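Local atomic coordinates of CD180 antigen (Mus musculus, PDB entry 3T6Q), a protein that may cooperate with MD-1 and TLR4 in the innate immune response of B cells to bacterial lipopolysaccharide, leading to NF-kappa-B activation. Residues A[31-36]-A[53-58]; A[37-42]-A[59-64]; A[46-51]-A[74-79]. All blocks are in the same frame, centred on the assembly; numbering follows the deposited sequence. Where two conformers were deposited one is given.

All three contacts lie at the N-terminal end of the leucine-rich-repeat solenoid and join the cap, LRR 1 and LRR 2. Their segments alternate along the chain: 31-36, 37-42 and 46-51 come first, then 53-58, 59-64 and 74-79. Contacts 2 and 3 each bridge LRR 1 to LRR 2, while contact 1 sets the cap boundary against the end of LRR 1. Contact 2 pairs strand 37-39 with strand 61-63 in the parallel inner sheet. The centre of contact 1 is about 11 Å from it, on the loops leading into those strands, and that of contact 3 about 14 Å from both, on the outer side. Phe53, Leu62, Leu64 and Phe77 pack between them in one shared interior.

Contact 1: residues A[31-36]-A[53-58]; sequences LPNSTE and FSRLIN. With NAG (2-acetamido-2-deoxy-beta-D-glucopyranose), chain Q.
Where the N-terminal cap of the solenoid runs into LRR 1, Arg55 reaches across to Leu31 and to the glycosylated Asn33, joining a type I turn at 32-35 to another at 53-56. The guanidinium meets Leu31 end-on, both terminal nitrogens converging on one carbonyl oxygen: Arg55 NH2 lies 2.7 Å from Leu31 O, and Arg55 NH1 lies 2.8 Å from the same atom. Leu31 O sits in the guanidinium plane, between the two N-H groups, so each bond is bent. NH2 has a second acceptor in Asn33 OD1, 2.8 Å away, which is also at the guanidinium edge although the amide is turned 59° against that plane. The arginine chain is straight from CG to NE, and a chi4 of 89° turns the guanidinium across it, bringing its edge to the two oxygens. Leu56 CD2 lies against one face of the group, towards its rim. With OD1 held in this way, Asn33 ND2 carries an N-acetylglucosamine. In the same sequon, Thr35 OG1 donates to Pro32 O over 2.7 Å and closes the turn together with the Thr35 N-H.

Beyond the arginine, two waters bridge the segments. One donates to Asn33 O and Thr35 O and accepts from Asn58 N. The second accepts from Asn58 ND2 at 2.6 Å and donates to Ser34 O and Glu36 OE2. Glu36 CG comes within 3.3 Å of Asn58 O, while Leu56 continues inward onto Leu38 and Ile27.

In this contact the positive charge of Arg55 is met by neutral oxygens, an amide and a main-chain carbonyl. The NH2 bond to OD1 probably fixes the rotation of the Asn33 amide and hence the direction in which its sugar leaves the surface.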
# COMPACT_ATOMS: atom_id res chain seq x y z
N LEU A 31 -1.58 -33.50 9.94
CA LEU A 31 -2.37 -32.72 10.94
C LEU A 31 -3.72 -33.36 11.10
O LEU A 31 -4.42 -33.57 10.10
CB LEU A 31 -2.59 -31.25 10.53
CG LEU A 31 -1.41 -30.27 10.39
CD1 LEU A 31 -1.95 -28.93 9.87
CD2 LEU A 31 -0.65 -30.08 11.69
N PRO A 32 -4.12 -33.65 12.36
CA PRO A 32 -5.38 -34.35 12.61
C PRO A 32 -6.62 -33.55 12.20
O PRO A 32 -6.60 -32.31 12.21
CB PRO A 32 -5.36 -34.59 14.13
CG PRO A 32 -4.47 -33.50 14.65
CD PRO A 32 -3.40 -33.37 13.61
N ASN A 33 -7.68 -34.27 11.85
CA ASN A 33 -8.95 -33.68 11.45
C ASN A 33 -9.61 -32.90 12.57
O ASN A 33 -10.50 -32.07 12.34
CB ASN A 33 -9.90 -34.79 10.97
CG ASN A 33 -9.52 -35.35 9.61
OD1 ASN A 33 -8.82 -34.69 8.82
ND2 ASN A 33 -9.98 -36.57 9.33
N SER A 34 -9.17 -33.19 13.78
CA SER A 34 -9.68 -32.55 14.98
C SER A 34 -8.99 -31.21 15.32
O SER A 34 -9.40 -30.55 16.27
CB SER A 34 -9.46 -33.49 16.16
OG SER A 34 -8.08 -33.76 16.25
N THR A 35 -7.93 -30.84 14.59
CA THR A 35 -7.23 -29.55 14.83
C THR A 35 -8.23 -28.39 14.95
O THR A 35 -9.10 -28.21 14.09
CB THR A 35 -6.24 -29.23 13.70
OG1 THR A 35 -5.32 -30.31 13.58
CG2 THR A 35 -5.46 -27.91 14.02
N GLU A 36 -8.12 -27.64 16.03
CA GLU A 36 -8.94 -26.45 16.23
C GLU A 36 -8.18 -25.12 16.09
O GLU A 36 -8.76 -24.13 15.66
CB GLU A 36 -9.59 -26.51 17.60
CG GLU A 36 -10.60 -27.64 17.70
CD GLU A 36 -11.17 -27.82 19.08
OE1 GLU A 36 -10.83 -27.04 20.00
OE2 GLU A 36 -11.98 -28.76 19.24
N PHE A 53 -8.41 -26.17 2.61
CA PHE A 53 -8.65 -26.39 4.06
C PHE A 53 -9.79 -27.39 4.34
O PHE A 53 -10.17 -27.60 5.50
CB PHE A 53 -8.99 -25.03 4.74
CG PHE A 53 -7.91 -23.95 4.57
CD1 PHE A 53 -8.18 -22.80 3.83
CD2 PHE A 53 -6.66 -24.07 5.17
CE1 PHE A 53 -7.21 -21.82 3.66
CE2 PHE A 53 -5.66 -23.08 5.00
CZ PHE A 53 -5.94 -21.96 4.25
N SER A 54 -10.36 -27.99 3.29
CA SER A 54 -11.68 -28.66 3.43
C SER A 54 -11.74 -29.81 4.45
O SER A 54 -12.81 -30.06 4.99
CB SER A 54 -12.26 -29.09 2.07
OG SER A 54 -11.37 -29.97 1.43
N ARG A 55 -10.63 -30.46 4.77
CA ARG A 55 -10.73 -31.52 5.78
C ARG A 55 -10.67 -31.04 7.25
O ARG A 55 -11.05 -31.78 8.16
CB ARG A 55 -9.74 -32.65 5.49
CG ARG A 55 -8.32 -32.32 5.83
CD ARG A 55 -7.48 -33.56 5.67
NE ARG A 55 -6.09 -33.26 5.96
CZ ARG A 55 -5.56 -33.34 7.17
NH1 ARG A 55 -4.29 -33.04 7.34
NH2 ARG A 55 -6.31 -33.72 8.20
N LEU A 56 -10.22 -29.79 7.48
CA LEU A 56 -10.07 -29.23 8.83
C LEU A 56 -11.40 -28.58 9.29
O LEU A 56 -11.55 -27.34 9.39
CB LEU A 56 -8.88 -28.25 8.90
CG LEU A 56 -7.54 -28.88 8.51
CD1 LEU A 56 -6.39 -27.88 8.69
CD2 LEU A 56 -7.25 -30.18 9.28
N ILE A 57 -12.38 -29.45 9.57
CA ILE A 57 -13.74 -29.00 9.79
C ILE A 57 -13.92 -28.32 11.17
O ILE A 57 -14.89 -27.59 11.38
CB ILE A 57 -14.74 -30.18 9.68
CG1 ILE A 57 -14.34 -31.31 10.63
CG2 ILE A 57 -14.87 -30.65 8.22
CD1 ILE A 57 -15.39 -32.40 10.75
N ASN A 58 -13.01 -28.61 12.09
CA ASN A 58 -13.14 -28.14 13.46
C ASN A 58 -12.30 -26.88 13.80
O ASN A 58 -12.18 -26.54 14.98
CB ASN A 58 -12.77 -29.26 14.42
CG ASN A 58 -13.95 -30.20 14.73
OD1 ASN A 58 -15.03 -30.09 14.16
ND2 ASN A 58 -13.75 -31.07 15.70
C1 NAG Q . -9.77 -37.29 8.10
C2 NAG Q . -10.42 -38.61 8.55
C3 NAG Q . -11.07 -39.46 7.45
C4 NAG Q . -11.56 -38.67 6.23
C5 NAG Q . -10.66 -37.47 5.93
C6 NAG Q . -11.19 -36.60 4.80
C7 NAG Q . -9.69 -39.91 10.47
C8 NAG Q . -8.60 -40.76 11.08
N2 NAG Q . -9.45 -39.44 9.24
O3 NAG Q . -12.16 -40.16 8.02
O4 NAG Q . -11.58 -39.52 5.11
O5 NAG Q . -10.58 -36.70 7.11
O6 NAG Q . -12.21 -35.77 5.29
O7 NAG Q . -10.73 -39.67 11.10
O HOH W 1 -10.16 -29.49 11.94
O HOH W 2 -11.85 -30.74 17.38

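Contact 2: residues A[37-42]-A[59-64]; sequences CLEFSF and LTFLDL
Leu38 and Leu62 stand side by side and point the same way, Leu38 CB touching Leu62 CD1 at 4.1 Å and Leu59 CD2 at 4.0 Å. Next along the pair, Leu64 CD2 packs obliquely on Phe40, 4.1 Å from Phe40 CB. A chi1 of 175° carries the Leu62 branch beside its own carbonyl carbon and against Leu38.

Leu38 and Leu62 are set side by side by a parallel strand pairing in register, Cys37 with Phe61, Leu38 with Leu62 and Glu39 with Asp63. Leu38 uses both its backbone groups: Leu38 N donates to Phe61 O in a nearly straight bond of 3.0 Å, and Leu38 O accepts from Asp63 N. Beyond the strands, Phe40 N continues the pattern to Asp63 O over 2.8 Å in a more bent bond.

On the face bearing Phe61 and Asp63, the Asp63 carboxylate is held by Thr65 through OD1 and forms a salt bridge through OD2 with a basic side chain of another protein chain. Leu38 and Leu62 point to the opposite face, into the repeat interior. This is the inner sheet of the leucine-rich-repeat solenoid, with strand 16-18 flanking strand 37-39 and strand 85-87 flanking strand 61-63.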
# COMPACT_ATOMS: atom_id res chain seq x y z
N CYS A 37 -6.90 -25.12 16.42
CA CYS A 37 -6.10 -23.87 16.36
C CYS A 37 -4.83 -24.09 15.55
O CYS A 37 -3.92 -24.77 15.99
CB CYS A 37 -5.76 -23.36 17.77
SG CYS A 37 -7.19 -23.15 18.87
N LEU A 38 -4.81 -23.49 14.35
CA LEU A 38 -3.73 -23.67 13.39
C LEU A 38 -2.98 -22.33 13.15
O LEU A 38 -3.56 -21.36 12.64
CB LEU A 38 -4.28 -24.21 12.06
CG LEU A 38 -3.14 -24.67 11.10
CD1 LEU A 38 -2.22 -25.67 11.77
CD2 LEU A 38 -3.66 -25.20 9.78
N GLU A 39 -1.71 -22.31 13.52
CA GLU A 39 -0.83 -21.13 13.34
C GLU A 39 -0.01 -21.47 12.13
O GLU A 39 0.92 -22.29 12.20
CB GLU A 39 0.05 -20.98 14.59
CG GLU A 39 -0.80 -21.10 15.86
CD GLU A 39 -0.01 -20.97 17.14
OE1 GLU A 39 1.23 -20.98 17.10
OE2 GLU A 39 -0.65 -20.86 18.21
N PHE A 40 -0.37 -20.87 11.01
CA PHE A 40 0.25 -21.25 9.75
C PHE A 40 1.04 -20.09 9.12
O PHE A 40 1.28 -20.10 7.91
CB PHE A 40 -0.87 -21.76 8.81
CG PHE A 40 -0.41 -22.82 7.81
CD1 PHE A 40 -0.22 -22.50 6.47
CD2 PHE A 40 -0.19 -24.12 8.22
CE1 PHE A 40 0.21 -23.47 5.55
CE2 PHE A 40 0.24 -25.10 7.32
CZ PHE A 40 0.43 -24.77 5.98
N SER A 41 1.42 -19.09 9.92
CA SER A 41 2.07 -17.90 9.36
C SER A 41 3.40 -18.21 8.70
O SER A 41 4.08 -19.17 9.07
CB SER A 41 2.28 -16.82 10.41
OG SER A 41 3.05 -17.29 11.49
N PHE A 42 3.74 -17.39 7.72
CA PHE A 42 5.05 -17.43 7.06
C PHE A 42 5.27 -18.71 6.26
O PHE A 42 6.38 -19.23 6.20
CB PHE A 42 6.21 -17.18 8.03
CG PHE A 42 6.17 -15.80 8.70
CD1 PHE A 42 5.70 -15.66 9.99
CD2 PHE A 42 6.62 -14.67 8.02
CE1 PHE A 42 5.67 -14.42 10.62
CE2 PHE A 42 6.62 -13.42 8.65
CZ PHE A 42 6.12 -13.29 9.93
N LEU A 59 -11.71 -26.21 12.80
CA LEU A 59 -10.89 -25.00 13.05
C LEU A 59 -11.73 -23.94 13.72
O LEU A 59 -12.85 -23.62 13.25
CB LEU A 59 -10.30 -24.43 11.75
CG LEU A 59 -9.19 -25.24 11.07
CD1 LEU A 59 -8.73 -24.59 9.76
CD2 LEU A 59 -8.02 -25.49 12.03
N THR A 60 -11.23 -23.40 14.84
CA THR A 60 -11.84 -22.18 15.40
C THR A 60 -10.92 -20.94 15.24
O THR A 60 -11.39 -19.81 15.30
CB THR A 60 -12.19 -22.37 16.91
OG1 THR A 60 -10.98 -22.54 17.65
CG2 THR A 60 -13.06 -23.66 17.12
N PHE A 61 -9.64 -21.18 15.03
CA PHE A 61 -8.60 -20.13 14.89
C PHE A 61 -7.70 -20.53 13.72
O PHE A 61 -7.10 -21.60 13.74
CB PHE A 61 -7.75 -20.04 16.20
CG PHE A 61 -6.62 -18.99 16.15
CD1 PHE A 61 -5.36 -19.33 15.65
CD2 PHE A 61 -6.85 -17.68 16.55
CE1 PHE A 61 -4.34 -18.40 15.58
CE2 PHE A 61 -5.83 -16.73 16.48
CZ PHE A 61 -4.58 -17.09 15.99
N LEU A 62 -7.55 -19.67 12.72
CA LEU A 62 -6.65 -19.96 11.61
C LEU A 62 -5.83 -18.70 11.28
O LEU A 62 -6.37 -17.68 10.91
CB LEU A 62 -7.49 -20.37 10.38
CG LEU A 62 -6.75 -20.62 9.04
CD1 LEU A 62 -5.72 -21.69 9.23
CD2 LEU A 62 -7.75 -20.95 7.94
N ASP A 63 -4.51 -18.79 11.40
CA ASP A 63 -3.64 -17.65 11.12
C ASP A 63 -2.79 -17.93 9.85
O ASP A 63 -1.89 -18.78 9.85
CB ASP A 63 -2.75 -17.44 12.35
CG ASP A 63 -1.85 -16.17 12.26
OD1 ASP A 63 -1.85 -15.44 11.24
OD2 ASP A 63 -1.13 -15.93 13.25
N LEU A 64 -3.09 -17.16 8.81
CA LEU A 64 -2.41 -17.21 7.52
C LEU A 64 -1.54 -15.90 7.27
O LEU A 64 -1.32 -15.50 6.14
CB LEU A 64 -3.47 -17.37 6.44
CG LEU A 64 -4.32 -18.67 6.56
CD1 LEU A 64 -5.56 -18.57 5.68
CD2 LEU A 64 -3.50 -19.90 6.24
O HOH W 3 1.10 -18.53 13.03

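Contact 3: residues A[46-51]-A[74-79]; sequences PTIQNT and EDTFQS. With NAG (2-acetamido-2-deoxy-beta-D-glucopyranose), chain R.
Ile48 and Thr76 meet at about a right angle on the outer side of the solenoid, where strand 47-48 of LRR 1 faces the turn 75-78 of LRR 2. Ile48 CG1 sits between its backbone N and carbonyl carbon (chi1 57°), which puts CG1 against Thr76, and the extended chi2 carries CD1 on to Phe77 CZ. Both Ile48 CG1 and CD1 lie 3.7 Å from Thr76 CG2. Thr76 CG2 also lies over the centre of the Phe77 ring, 3.7 Å above its plane, so that the methyl, Ile48 CD1 and the ring touch one another in pairs. The hydroxyl of Thr76 is committed to His73 O.

The Gln49 side chain sets out away from the second repeat, and OE1 accepts from Thr47 OG1, while the main-chain N-H of Gln49 is taken by Thr52 OG1.

Asn50 approaches closest through its backbone: Asn50 CA makes a C-H...O contact of 3.3 Å with Asp75 O. A water bridges the main chains, accepting from Asn50 N and donating to Glu74 O at 2.7 Å. The Asn50 side chain carries an N-acetylglucosamine on ND2. Gln78, extended beyond CG, comes alongside this sugar, and Gln78 NE2 donates to its O7 over 2.9 Å in a nearly straight bond (168°). The other half of the amide acts through water, a molecule that accepts from Asn50 ND2 at 2.7 Å and donates to Gln78 OE1 and to the same O7. Thr51 CG2 touches the sugar near N2.

No direct hydrogen bond joins the two segments; methyl packing inside, and water with the glycan outside, connect them. Gln78 of LRR 2 holds the acetamido O7 of the sugar borne by LRR 1 with one direct bond and one water, which probably restricts how the sugar swings.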
# COMPACT_ATOMS: atom_id res chain seq x y z
N PRO A 46 0.29 -19.46 -2.74
CA PRO A 46 0.03 -18.40 -3.71
C PRO A 46 -1.46 -18.29 -4.03
O PRO A 46 -1.97 -17.17 -4.21
CB PRO A 46 0.87 -18.86 -4.94
CG PRO A 46 2.00 -19.58 -4.32
CD PRO A 46 1.39 -20.34 -3.17
N THR A 47 -2.18 -19.41 -4.05
CA THR A 47 -3.65 -19.33 -4.17
C THR A 47 -4.23 -20.24 -3.10
O THR A 47 -3.63 -21.25 -2.79
CB THR A 47 -4.18 -19.83 -5.54
OG1 THR A 47 -3.91 -21.22 -5.65
CG2 THR A 47 -3.53 -19.10 -6.74
N ILE A 48 -5.35 -19.86 -2.52
CA ILE A 48 -6.09 -20.75 -1.64
C ILE A 48 -7.48 -20.85 -2.29
O ILE A 48 -7.97 -19.91 -2.99
CB ILE A 48 -6.09 -20.29 -0.15
CG1 ILE A 48 -6.69 -18.85 -0.00
CG2 ILE A 48 -4.66 -20.33 0.40
CD1 ILE A 48 -6.75 -18.35 1.46
N GLN A 49 -8.11 -22.00 -2.08
CA GLN A 49 -9.31 -22.31 -2.86
C GLN A 49 -10.07 -23.43 -2.09
O GLN A 49 -9.65 -23.82 -1.00
CB GLN A 49 -8.90 -22.77 -4.28
CG GLN A 49 -8.01 -24.02 -4.34
CD GLN A 49 -6.55 -23.70 -4.40
OE1 GLN A 49 -6.14 -22.64 -4.88
NE2 GLN A 49 -5.73 -24.61 -3.90
N ASN A 50 -11.16 -23.93 -2.66
CA ASN A 50 -12.08 -24.85 -1.97
C ASN A 50 -11.44 -26.10 -1.44
O ASN A 50 -11.89 -26.64 -0.43
CB ASN A 50 -13.30 -25.19 -2.84
CG ASN A 50 -12.95 -26.07 -4.04
OD1 ASN A 50 -11.89 -25.93 -4.66
ND2 ASN A 50 -13.84 -27.01 -4.36
N THR A 51 -10.33 -26.53 -2.04
CA THR A 51 -9.63 -27.73 -1.59
C THR A 51 -8.54 -27.52 -0.51
O THR A 51 -8.01 -28.49 0.06
CB THR A 51 -8.95 -28.42 -2.79
OG1 THR A 51 -8.20 -27.43 -3.50
CG2 THR A 51 -10.01 -29.02 -3.74
N GLU A 74 -13.42 -19.20 -4.85
CA GLU A 74 -14.76 -19.55 -4.33
C GLU A 74 -14.66 -20.62 -3.24
O GLU A 74 -13.82 -21.51 -3.30
CB GLU A 74 -15.72 -19.96 -5.46
CG GLU A 74 -15.33 -21.24 -6.18
CD GLU A 74 -15.85 -21.32 -7.62
OE1 GLU A 74 -15.68 -22.40 -8.22
OE2 GLU A 74 -16.40 -20.33 -8.14
N ASP A 75 -15.50 -20.50 -2.21
CA ASP A 75 -15.57 -21.51 -1.16
C ASP A 75 -14.25 -21.93 -0.51
O ASP A 75 -14.12 -23.05 -0.03
CB ASP A 75 -16.28 -22.77 -1.71
CG ASP A 75 -17.68 -22.45 -2.24
OD1 ASP A 75 -18.47 -21.84 -1.50
OD2 ASP A 75 -17.99 -22.79 -3.41
N THR A 76 -13.25 -21.02 -0.45
CA THR A 76 -11.99 -21.36 0.21
C THR A 76 -12.18 -21.91 1.67
O THR A 76 -11.46 -22.83 2.14
CB THR A 76 -11.03 -20.14 0.22
OG1 THR A 76 -10.60 -19.85 -1.13
CG2 THR A 76 -9.82 -20.42 1.07
N PHE A 77 -13.13 -21.31 2.39
CA PHE A 77 -13.33 -21.61 3.83
C PHE A 77 -14.61 -22.40 4.05
O PHE A 77 -15.26 -22.31 5.12
CB PHE A 77 -13.32 -20.30 4.64
CG PHE A 77 -11.99 -19.59 4.55
CD1 PHE A 77 -11.86 -18.43 3.80
CD2 PHE A 77 -10.86 -20.16 5.14
CE1 PHE A 77 -10.61 -17.82 3.68
CE2 PHE A 77 -9.61 -19.54 5.03
CZ PHE A 77 -9.50 -18.37 4.30
N GLN A 78 -14.98 -23.19 3.04
CA GLN A 78 -16.30 -23.87 3.03
C GLN A 78 -16.51 -24.76 4.23
O GLN A 78 -17.63 -24.87 4.67
CB GLN A 78 -16.54 -24.69 1.72
CG GLN A 78 -15.56 -25.82 1.51
CD GLN A 78 -15.76 -26.52 0.17
OE1 GLN A 78 -16.58 -26.09 -0.64
NE2 GLN A 78 -15.01 -27.58 -0.05
N SER A 79 -15.46 -25.41 4.75
CA SER A 79 -15.65 -26.37 5.85
C SER A 79 -15.43 -25.79 7.24
O SER A 79 -15.48 -26.54 8.24
CB SER A 79 -14.74 -27.59 5.70
OG SER A 79 -14.94 -28.27 4.47
C1 NAG R . -13.68 -27.91 -5.48
C2 NAG R . -14.29 -29.30 -5.20
C3 NAG R . -14.36 -30.12 -6.51
C4 NAG R . -14.83 -29.33 -7.73
C5 NAG R . -13.98 -28.06 -7.81
C6 NAG R . -14.23 -27.17 -9.02
C7 NAG R . -13.97 -29.88 -2.81
C8 NAG R . -13.19 -30.62 -1.77
N2 NAG R . -13.60 -29.99 -4.11
O3 NAG R . -15.28 -31.16 -6.32
O4 NAG R . -14.73 -30.11 -8.91
O5 NAG R . -14.26 -27.32 -6.64
O6 NAG R . -15.50 -26.60 -8.90
O7 NAG R . -14.94 -29.23 -2.42
O HOH W 4 -10.92 -25.28 1.78
O HOH W 5 -12.21 -22.77 -5.05
O HOH W 6 -16.35 -27.00 -3.27